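Local structure of quercetin 2,3-dioxygenase (Escherichia coli, 1TQ5) at residues 65-70 with 113-118; 71-76 with 83-88. The protein cleaves the flavonoid quercetin with molecular oxygen in vitro as a metal-dependent dioxygenase of the pirin family, though its physiological role is unknown. All blocks are in the same frame, centred on the assembly; numbering follows the deposited sequence.

Contact 1 of 2, residues 65-70 with 113-118; sequences LTYVLE and HLYQIW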
loop_
_atom_site.group_PDB
_atom_site.type_symbol
_atom_site.label_atom_id
_atom_site.label_comp_id
_atom_site.label_asym_id
_atom_site.label_seq_id
_atom_site.Cartn_x
_atom_site.Cartn_y
_atom_site.Cartn_z
ATOM N N LEU A 65 -6.694 -1.674 1.182
ATOM C CA LEU A 65 -5.879 -1.370 2.347
ATOM C C LEU A 65 -5.503 0.106 2.407
ATOM O O LEU A 65 -5.121 0.695 1.398
ATOM C CB LEU A 65 -4.604 -2.204 2.316
ATOM C CG LEU A 65 -3.526 -1.807 3.324
ATOM C CD1 LEU A 65 -3.917 -2.282 4.714
ATOM C CD2 LEU A 65 -2.203 -2.413 2.904
ATOM N N THR A 66 -5.608 0.697 3.593
ATOM C CA THR A 66 -5.249 2.100 3.781
ATOM C C THR A 66 -4.122 2.237 4.811
ATOM O O THR A 66 -4.157 1.601 5.862
ATOM C CB THR A 66 -6.439 2.931 4.305
ATOM O OG1 THR A 66 -7.581 2.745 3.455
ATOM C CG2 THR A 66 -6.070 4.408 4.347
ATOM N N TYR A 67 -3.122 3.050 4.494
ATOM C CA TYR A 67 -2.018 3.317 5.407
ATOM C C TYR A 67 -1.926 4.833 5.569
ATOM O O TYR A 67 -1.618 5.547 4.615
ATOM C CB TYR A 67 -0.699 2.757 4.859
ATOM C CG TYR A 67 0.491 3.007 5.762
ATOM C CD1 TYR A 67 0.352 2.994 7.154
ATOM C CD2 TYR A 67 1.760 3.233 5.232
ATOM C CE1 TYR A 67 1.444 3.201 7.995
ATOM C CE2 TYR A 67 2.863 3.440 6.066
ATOM C CZ TYR A 67 2.694 3.422 7.447
ATOM O OH TYR A 67 3.771 3.619 8.278
ATOM N N VAL A 68 -2.226 5.316 6.773
ATOM C CA VAL A 68 -2.197 6.745 7.061
ATOM C C VAL A 68 -0.798 7.199 7.460
ATOM O O VAL A 68 -0.210 6.683 8.411
ATOM C CB VAL A 68 -3.180 7.105 8.195
ATOM C CG1 VAL A 68 -3.212 8.613 8.395
ATOM C CG2 VAL A 68 -4.578 6.577 7.860
ATOM N N LEU A 69 -0.281 8.173 6.719
ATOM C CA LEU A 69 1.053 8.712 6.948
ATOM C C LEU A 69 1.041 9.976 7.802
ATOM O O LEU A 69 1.940 10.196 8.614
ATOM C CB LEU A 69 1.711 9.020 5.605
ATOM C CG LEU A 69 1.803 7.845 4.627
ATOM C CD1 LEU A 69 2.334 8.324 3.286
ATOM C CD2 LEU A 69 2.708 6.778 5.208
ATOM N N GLU A 70 0.021 10.805 7.613
ATOM C CA GLU A 70 -0.092 12.053 8.354
ATOM C C GLU A 70 -1.561 12.426 8.536
ATOM O O GLU A 70 -2.363 12.290 7.610
ATOM C CB GLU A 70 0.640 13.163 7.596
ATOM C CG GLU A 70 0.617 14.527 8.274
ATOM C CD GLU A 70 1.139 15.629 7.364
ATOM O OE1 GLU A 70 2.258 15.474 6.828
ATOM O OE2 GLU A 70 0.435 16.649 7.184
ATOM N N HIS A 113 -2.750 12.646 4.773
ATOM C CA HIS A 113 -1.862 12.046 3.787
ATOM C C HIS A 113 -1.906 10.536 3.967
ATOM O O HIS A 113 -1.576 10.019 5.039
ATOM C CB HIS A 113 -0.437 12.557 3.979
ATOM C CG HIS A 113 0.516 12.094 2.926
ATOM N ND1 HIS A 113 1.866 12.358 2.981
ATOM C CD2 HIS A 113 0.316 11.386 1.789
ATOM C CE1 HIS A 113 2.457 11.834 1.922
ATOM N NE2 HIS A 113 1.538 11.239 1.183
ATOM N N LEU A 114 -2.320 9.821 2.926
ATOM C CA LEU A 114 -2.404 8.373 3.020
ATOM C C LEU A 114 -2.121 7.621 1.728
ATOM O O LEU A 114 -2.107 8.197 0.638
ATOM C CB LEU A 114 -3.790 7.966 3.528
ATOM C CG LEU A 114 -5.003 8.370 2.677
ATOM C CD1 LEU A 114 -4.995 7.619 1.362
ATOM C CD2 LEU A 114 -6.279 8.063 3.431
ATOM N N TYR A 115 -1.876 6.324 1.878
ATOM C CA TYR A 115 -1.666 5.435 0.749
ATOM C C TYR A 115 -2.939 4.604 0.657
ATOM O O TYR A 115 -3.418 4.092 1.665
ATOM C CB TYR A 115 -0.490 4.482 0.982
ATOM C CG TYR A 115 0.846 4.971 0.470
ATOM C CD1 TYR A 115 1.836 5.402 1.350
ATOM C CD2 TYR A 115 1.129 4.979 -0.896
ATOM C CE1 TYR A 115 3.083 5.826 0.883
ATOM C CE2 TYR A 115 2.372 5.402 -1.376
ATOM C CZ TYR A 115 3.345 5.824 -0.477
ATOM O OH TYR A 115 4.579 6.232 -0.937
ATOM N N GLN A 116 -3.497 4.496 -0.540
ATOM C CA GLN A 116 -4.691 3.684 -0.760
ATOM C C GLN A 116 -4.239 2.534 -1.651
ATOM O O GLN A 116 -3.953 2.731 -2.828
ATOM C CB GLN A 116 -5.786 4.493 -1.456
ATOM C CG GLN A 116 -6.642 5.309 -0.508
ATOM C CD GLN A 116 -7.499 4.443 0.399
ATOM O OE1 GLN A 116 -8.412 3.752 -0.058
ATOM N NE2 GLN A 116 -7.205 4.474 1.688
ATOM N N ILE A 117 -4.174 1.341 -1.072
ATOM C CA ILE A 117 -3.714 0.144 -1.771
ATOM C C ILE A 117 -4.838 -0.838 -2.118
ATOM O O ILE A 117 -5.663 -1.160 -1.268
ATOM C CB ILE A 117 -2.684 -0.606 -0.900
ATOM C CG1 ILE A 117 -1.612 0.372 -0.397
ATOM C CG2 ILE A 117 -2.070 -1.754 -1.681
ATOM C CD1 ILE A 117 -0.859 1.082 -1.492
ATOM N N TRP A 118 -4.859 -1.322 -3.360
ATOM C CA TRP A 118 -5.871 -2.290 -3.791
ATOM C C TRP A 118 -5.205 -3.609 -4.150
ATOM O O TRP A 118 -4.267 -3.648 -4.950
ATOM C CB TRP A 118 -6.642 -1.794 -5.016
ATOM C CG TRP A 118 -7.576 -0.641 -4.773
ATOM C CD1 TRP A 118 -7.492 0.299 -3.782
ATOM C CD2 TRP A 118 -8.674 -0.248 -5.603
ATOM N NE1 TRP A 118 -8.464 1.254 -3.951
ATOM C CE2 TRP A 118 -9.204 0.943 -5.061
ATOM C CE3 TRP A 118 -9.257 -0.784 -6.759
ATOM C CZ2 TRP A 118 -10.293 1.611 -5.635
ATOM C CZ3 TRP A 118 -10.338 -0.121 -7.331
ATOM C CH2 TRP A 118 -10.844 1.065 -6.767
HETATM O O HOH W 1 3.862 13.196 4.713
#

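Contact 2 of 2, residues 71-76 with 83-88; sequences GTVEHQ and EQVPAG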
loop_
_atom_site.group_PDB
_atom_site.type_symbol
_atom_site.label_atom_id
_atom_site.label_comp_id
_atom_site.label_asym_id
_atom_site.label_seq_id
_atom_site.Cartn_x
_atom_site.Cartn_y
_atom_site.Cartn_z
ATOM N N GLY A 71 -1.907 12.892 9.734
ATOM C CA GLY A 71 -3.277 13.275 10.005
ATOM C C GLY A 71 -4.160 12.125 10.465
ATOM O O GLY A 71 -3.693 11.155 11.071
ATOM N N THR A 72 -5.450 12.238 10.170
ATOM C CA THR A 72 -6.413 11.222 10.558
ATOM C C THR A 72 -7.436 11.013 9.448
ATOM O O THR A 72 -7.759 11.940 8.710
ATOM C CB THR A 72 -7.180 11.649 11.837
ATOM O OG1 THR A 72 -6.249 12.029 12.859
ATOM C CG2 THR A 72 -8.044 10.498 12.356
ATOM N N VAL A 73 -7.934 9.788 9.325
ATOM C CA VAL A 73 -8.951 9.481 8.335
ATOM C C VAL A 73 -10.125 8.815 9.039
ATOM O O VAL A 73 -9.939 8.002 9.947
ATOM C CB VAL A 73 -8.429 8.541 7.230
ATOM C CG1 VAL A 73 -8.046 7.193 7.815
ATOM C CG2 VAL A 73 -9.496 8.379 6.150
ATOM N N GLU A 74 -11.334 9.181 8.630
ATOM C CA GLU A 74 -12.550 8.619 9.201
ATOM C C GLU A 74 -13.210 7.691 8.178
ATOM O O GLU A 74 -13.523 8.103 7.058
ATOM C CB GLU A 74 -13.519 9.738 9.573
ATOM C CG GLU A 74 -14.875 9.248 10.066
ATOM C CD GLU A 74 -14.970 9.191 11.577
ATOM O OE1 GLU A 74 -14.786 10.247 12.221
ATOM O OE2 GLU A 74 -15.235 8.095 12.117
ATOM N N HIS A 75 -13.421 6.441 8.571
ATOM C CA HIS A 75 -14.039 5.463 7.691
ATOM C C HIS A 75 -15.500 5.184 8.047
ATOM O O HIS A 75 -15.868 5.136 9.222
ATOM C CB HIS A 75 -13.235 4.159 7.730
ATOM C CG HIS A 75 -13.935 2.990 7.112
ATOM N ND1 HIS A 75 -14.906 2.269 7.773
ATOM C CD2 HIS A 75 -13.801 2.412 5.894
ATOM C CE1 HIS A 75 -15.339 1.296 6.991
ATOM N NE2 HIS A 75 -14.685 1.362 5.845
ATOM N N GLN A 76 -16.320 5.005 7.013
ATOM C CA GLN A 76 -17.739 4.697 7.161
ATOM C C GLN A 76 -18.113 3.741 6.028
ATOM O O GLN A 76 -17.751 3.973 4.872
ATOM C CB GLN A 76 -18.575 5.975 7.070
ATOM C CG GLN A 76 -18.403 6.908 8.263
ATOM C CD GLN A 76 -19.052 8.262 8.050
ATOM O OE1 GLN A 76 -20.256 8.360 7.811
ATOM N NE2 GLN A 76 -18.254 9.317 8.140
ATOM N N GLU A 83 -14.951 4.282 12.035
ATOM C CA GLU A 83 -13.623 4.193 12.643
ATOM C C GLU A 83 -12.679 5.341 12.259
ATOM O O GLU A 83 -12.714 5.838 11.134
ATOM C CB GLU A 83 -12.977 2.859 12.244
ATOM C CG GLU A 83 -11.556 2.669 12.750
ATOM C CD GLU A 83 -11.507 2.028 14.125
ATOM O OE1 GLU A 83 -10.609 2.383 14.916
ATOM O OE2 GLU A 83 -12.363 1.164 14.407
ATOM N N GLN A 84 -11.842 5.764 13.202
ATOM C CA GLN A 84 -10.864 6.816 12.938
ATOM C C GLN A 84 -9.464 6.208 12.986
ATOM O O GLN A 84 -9.065 5.611 13.988
ATOM C CB GLN A 84 -10.988 7.955 13.952
ATOM C CG GLN A 84 -12.254 8.780 13.768
ATOM C CD GLN A 84 -12.116 10.198 14.284
ATOM O OE1 GLN A 84 -13.033 11.007 14.145
ATOM N NE2 GLN A 84 -10.968 10.509 14.881
ATOM N N VAL A 85 -8.731 6.360 11.889
ATOM C CA VAL A 85 -7.388 5.803 11.763
ATOM C C VAL A 85 -6.336 6.904 11.740
ATOM O O VAL A 85 -6.224 7.648 10.765
ATOM C CB VAL A 85 -7.286 4.958 10.465
ATOM C CG1 VAL A 85 -5.935 4.259 10.381
ATOM C CG2 VAL A 85 -8.415 3.934 10.435
ATOM N N PRO A 86 -5.541 7.021 12.820
ATOM C CA PRO A 86 -4.505 8.054 12.889
ATOM C C PRO A 86 -3.259 7.668 12.105
ATOM O O PRO A 86 -3.129 6.537 11.651
ATOM C CB PRO A 86 -4.236 8.157 14.380
ATOM C CG PRO A 86 -4.340 6.721 14.805
ATOM C CD PRO A 86 -5.591 6.250 14.078
ATOM N N ALA A 87 -2.347 8.620 11.948
ATOM C CA ALA A 87 -1.114 8.378 11.221
ATOM C C ALA A 87 -0.365 7.216 11.855
ATOM O O ALA A 87 -0.320 7.089 13.080
ATOM C CB ALA A 87 -0.252 9.627 11.229
ATOM N N GLY A 88 0.211 6.366 11.012
ATOM C CA GLY A 88 0.952 5.221 11.505
ATOM C C GLY A 88 0.127 3.947 11.527
ATOM O O GLY A 88 0.674 2.851 11.641
#

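Contact 1 of 2, residues 65-70 with 113-118
L69 and H113 meet through their first torsions: CG of L69 lies beside its own backbone N (chi1 -56°), and the H113 ring carbon CG is anti to its backbone N (chi1 -174°). The leucine methyl CD1 is thereby laid over one face of the imidazole, 3.8 Å from the ring centroid and close to the ring normal, a CH-pi contact. The same methyl touches Y115, with L69 CD1 3.5 Å from Y115 CD1, so one branched side chain fills the corner between two rings. D45 takes a hydrogen bond from H113 NE2, and a water in the ring plane meets ND1, which together fix the imidazole's rotation.

This corner depends on the backbone. H113 O accepts from two successive amides, L69 N at 2.8 Å and E70 N at 3.1 Å, the second on a lone pair. One extra residue is thus inserted in strand 63-70; psi of L69 (-36°) is far from extended, and its side chain is turned toward 113-118. Beyond the bulge the register is regular: Y67 and Y115 exchange two bonds, as do L65 and I117, where L65 N reaches I117 O at 2.7 Å.

The faces differ in character. L65, Y67, Y115 and I117 bring apolar surface, with the two hydroxyls reaching the second domain: Y67 OH bonds E222, and Y115 OH bonds Q186. On the other face T66, V68, L114 and Q116 look into the N-terminal cupin, where Q116 lies about 4 Å, side chain to side chain, from E103, probably a metal ligand. Paired antiparallel strands with a classic beta bulge, apolar and tyrosine-rich toward the partner domain and lining the barrel behind, suit the face-to-face bicupin of pirins.

Contact 2 of 2, residues 71-76 with 83-88
H75 and E83 hold one end of this hairpin by a reciprocal pair of backbone bonds, the tighter from H75 N to E83 O at 2.7 Å and almost straight. Next along, V85 N gives a nearly linear bond to V73 O (2.8 Å), whereas the return bond from V73 N meets V85 O from well above its carbonyl plane. On the V73 face the valines lie side by side, pointing the same way, with V73 CG1 3.5 Å from V85 CB; beta-branched residues suit such extended backbone. On the other face the E74 chain bends at chi2 (97°), swinging its carboxylate across Q84, where OE1 of E74 comes within 3.3 Å of Q84 CG. P86 pairs with T72 at a non-hydrogen-bonded position, where the missing N-H costs the pair no bond. G71 enters the hairpin at a positive phi (87°), a conformation in which a side chain would strike the preceding carbonyl. The chemistry implies a division of labour: polar E74 and Q84 suit the more accessible face, while buried H75, stacked on Y130 and packed against the probable metal ligand E103, is placed as a second-shell residue of the metal site would be.

Both contacts lie in the N-terminal cupin, their centres about 10 Å apart. Strand 63-70 runs into strand 72-77 with G71 between them, so contact 2 is a local hairpin nested in the long loop that contact 1 closes when strand 112-119 returns. They belong to different antiparallel sheets: contact 1 to the seven-stranded one, contact 2 to the four-stranded one that also carries the metal ligands H57, H59 and H101 and the probable ligand E103. The contacts touch where V68 O probably accepts a hydrogen bond from G88 N, in the loop after strand 82-86, and where V68 CG2 packs on V85 O at 3.5 Å, bringing the sheet facing the second domain against the metal-bearing one.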